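Local coordinates for malonyl CoA-acyl carrier protein transacylase (Staphylococcus aureus, PDB 3IM9), which catalyses the transfer of the malonyl group from malonyl-CoA to the holo acyl carrier protein in bacterial fatty acid biosynthesis, at residues A[143-148]-A[162-167]. Sequence-based numbering, arbitrary orientation.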
loop_
_atom_site.group_PDB
_atom_site.type_symbol
_atom_site.label_atom_id
_atom_site.label_comp_id
_atom_site.label_asym_id
_atom_site.label_seq_id
_atom_site.Cartn_x
_atom_site.Cartn_y
_atom_site.Cartn_z
ATOM N N LEU A 143 6.766 11.074 17.131
ATOM C CA LEU A 143 6.222 10.608 18.395
ATOM C C LEU A 143 6.100 9.124 18.442
ATOM O O LEU A 143 5.748 8.517 17.453
ATOM C CB LEU A 143 4.807 11.227 18.652
ATOM C CG LEU A 143 4.775 12.664 19.044
ATOM C CD1 LEU A 143 3.291 13.074 19.208
ATOM C CD2 LEU A 143 5.531 12.888 20.398
ATOM N N ASP A 144 6.307 8.509 19.603
ATOM C CA ASP A 144 6.081 7.066 19.731
ATOM C C ASP A 144 4.602 6.708 19.524
ATOM O O ASP A 144 3.723 7.533 19.773
ATOM C CB ASP A 144 6.558 6.569 21.097
ATOM C CG ASP A 144 8.046 6.279 21.124
ATOM O OD1 ASP A 144 8.683 6.331 20.051
ATOM O OD2 ASP A 144 8.579 6.000 22.219
ATOM N N PHE A 145 4.328 5.483 19.070
ATOM C CA PHE A 145 2.953 5.046 18.842
ATOM C C PHE A 145 2.085 5.262 20.105
ATOM O O PHE A 145 0.900 5.654 20.020
ATOM C CB PHE A 145 2.900 3.570 18.446
ATOM C CG PHE A 145 1.526 3.049 18.390
ATOM C CD1 PHE A 145 0.916 2.504 19.525
ATOM C CD2 PHE A 145 0.760 3.198 17.200
ATOM C CE1 PHE A 145 -0.426 2.058 19.474
ATOM C CE2 PHE A 145 -0.613 2.756 17.163
ATOM C CZ PHE A 145 -1.197 2.169 18.256
ATOM N N ASP A 146 2.627 4.929 21.284
ATOM C CA ASP A 146 1.791 5.017 22.495
ATOM C C ASP A 146 1.352 6.485 22.779
ATOM O O ASP A 146 0.232 6.722 23.198
ATOM C CB ASP A 146 2.424 4.325 23.736
ATOM C CG ASP A 146 3.831 4.829 24.082
ATOM O OD1 ASP A 146 4.530 4.113 24.886
ATOM O OD2 ASP A 146 4.256 5.923 23.622
ATOM N N LYS A 147 2.220 7.432 22.470
ATOM C CA LYS A 147 1.880 8.812 22.648
ATOM C C LYS A 147 0.862 9.263 21.585
ATOM O O LYS A 147 -0.081 10.024 21.898
ATOM C CB LYS A 147 3.138 9.647 22.583
ATOM C CG LYS A 147 2.872 11.115 22.633
ATOM C CD LYS A 147 2.185 11.570 23.987
ATOM C CE LYS A 147 3.172 12.340 24.878
ATOM N NZ LYS A 147 2.475 12.764 26.129
ATOM N N VAL A 148 1.033 8.804 20.361
ATOM C CA VAL A 148 0.034 9.147 19.300
ATOM C C VAL A 148 -1.308 8.553 19.665
ATOM O O VAL A 148 -2.366 9.211 19.470
ATOM C CB VAL A 148 0.511 8.639 17.960
ATOM C CG1 VAL A 148 -0.514 9.017 16.807
ATOM C CG2 VAL A 148 1.857 9.343 17.561
ATOM N N ILE A 162 -10.692 10.057 15.980
ATOM C CA ILE A 162 -9.427 10.067 15.221
ATOM C C ILE A 162 -8.655 8.841 15.699
ATOM O O ILE A 162 -8.636 8.544 16.917
ATOM C CB ILE A 162 -8.724 11.390 15.461
ATOM C CG1 ILE A 162 -7.429 11.476 14.744
ATOM C CG2 ILE A 162 -8.526 11.676 16.912
ATOM C CD1 ILE A 162 -6.779 12.931 14.810
ATOM N N GLU A 163 -8.026 8.097 14.800
ATOM C CA GLU A 163 -7.421 6.805 15.165
ATOM C C GLU A 163 -6.100 6.663 14.422
ATOM O O GLU A 163 -5.970 7.125 13.279
ATOM C CB GLU A 163 -8.306 5.648 14.625
ATOM C CG GLU A 163 -9.633 5.529 15.316
ATOM C CD GLU A 163 -10.654 4.696 14.546
ATOM O OE1 GLU A 163 -11.744 4.468 15.093
ATOM O OE2 GLU A 163 -10.409 4.233 13.450
ATOM N N PRO A 164 -5.135 5.907 14.959
ATOM C CA PRO A 164 -3.925 5.559 14.166
ATOM C C PRO A 164 -4.415 4.734 13.001
ATOM O O PRO A 164 -5.283 3.809 13.143
ATOM C CB PRO A 164 -3.106 4.693 15.163
ATOM C CG PRO A 164 -3.476 5.265 16.583
ATOM C CD PRO A 164 -5.030 5.443 16.386
ATOM N N ALA A 165 -3.892 5.081 11.829
ATOM C CA ALA A 165 -4.308 4.477 10.573
ATOM C C ALA A 165 -3.158 3.761 9.878
ATOM O O ALA A 165 -3.261 2.571 9.583
ATOM C CB ALA A 165 -4.910 5.532 9.654
ATOM N N ASN A 166 -2.062 4.469 9.609
ATOM C CA ASN A 166 -0.972 3.828 8.915
ATOM C C ASN A 166 0.182 3.862 9.892
ATOM O O ASN A 166 0.700 4.910 10.252
ATOM C CB ASN A 166 -0.561 4.548 7.576
ATOM C CG ASN A 166 -1.611 4.670 6.532
ATOM O OD1 ASN A 166 -1.423 5.528 5.598
ATOM N ND2 ASN A 166 -2.594 3.888 6.511
ATOM N N ILE A 167 0.590 2.690 10.371
ATOM C CA ILE A 167 1.649 2.540 11.362
ATOM C C ILE A 167 2.932 2.206 10.569
ATOM O O ILE A 167 3.155 1.083 10.213
ATOM C CB ILE A 167 1.317 1.373 12.326
ATOM C CG1 ILE A 167 -0.111 1.520 12.939
ATOM C CG2 ILE A 167 2.341 1.380 13.424
ATOM C CD1 ILE A 167 -0.457 2.771 13.589
#
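With chi1 at 172°, Phe145 holds CG opposite its backbone N and swings the ring off the first turn of its helix, across to Pro164 and Ile167 on the strand. Ile167 reaches back through its longer branch: CG1 lies opposite the carbonyl carbon (chi1 -52°), and a second bend at chi2 -53° turns CD1 to the ring. The touch is made on one corner of the phenyl group. Ile167 CD1 comes in at the edge, close to the ring plane, 3.6 Å from CE2 and 3.8 Å from CD2 of Phe145. Pro164 arrives from a different direction, oblique to the ring, with its CB 3.7 Å from Phe145 CE2. Pro164 CG follows, 3.9 Å from Phe145 CE2, and the two side chains cross at about a right angle. CE2 is therefore shared by both strand residues. No hydrogen bond links the segments; the contact is van der Waals packing between apolar groups. The partners are two of the side chains that this strand directs at the helix, on either side of a classic beta bulge formed by Ala165 and Asn166 opposite Val174.

Deeper in, Val148, one turn on from Phe145, also points its side chain at the strand, but settles on Val175 of strand 172-176. Pro164 also packs on Asp149 and Cys152, farther along the helix that Phe145 begins. The Ile167 side chain is about 9 Å from that of His207, probably catalytic by analogy with relatives. Helix 145-155 thus lies against one face of the mixed sheet, over strand 162-169, which runs between antiparallel strand 172-176 and the short parallel strand 261-262. It is the first helix of the ferredoxin-like βαββαβ small subdomain of FabD acyltransferases, crossing from strand 135-141 to strand 162-169.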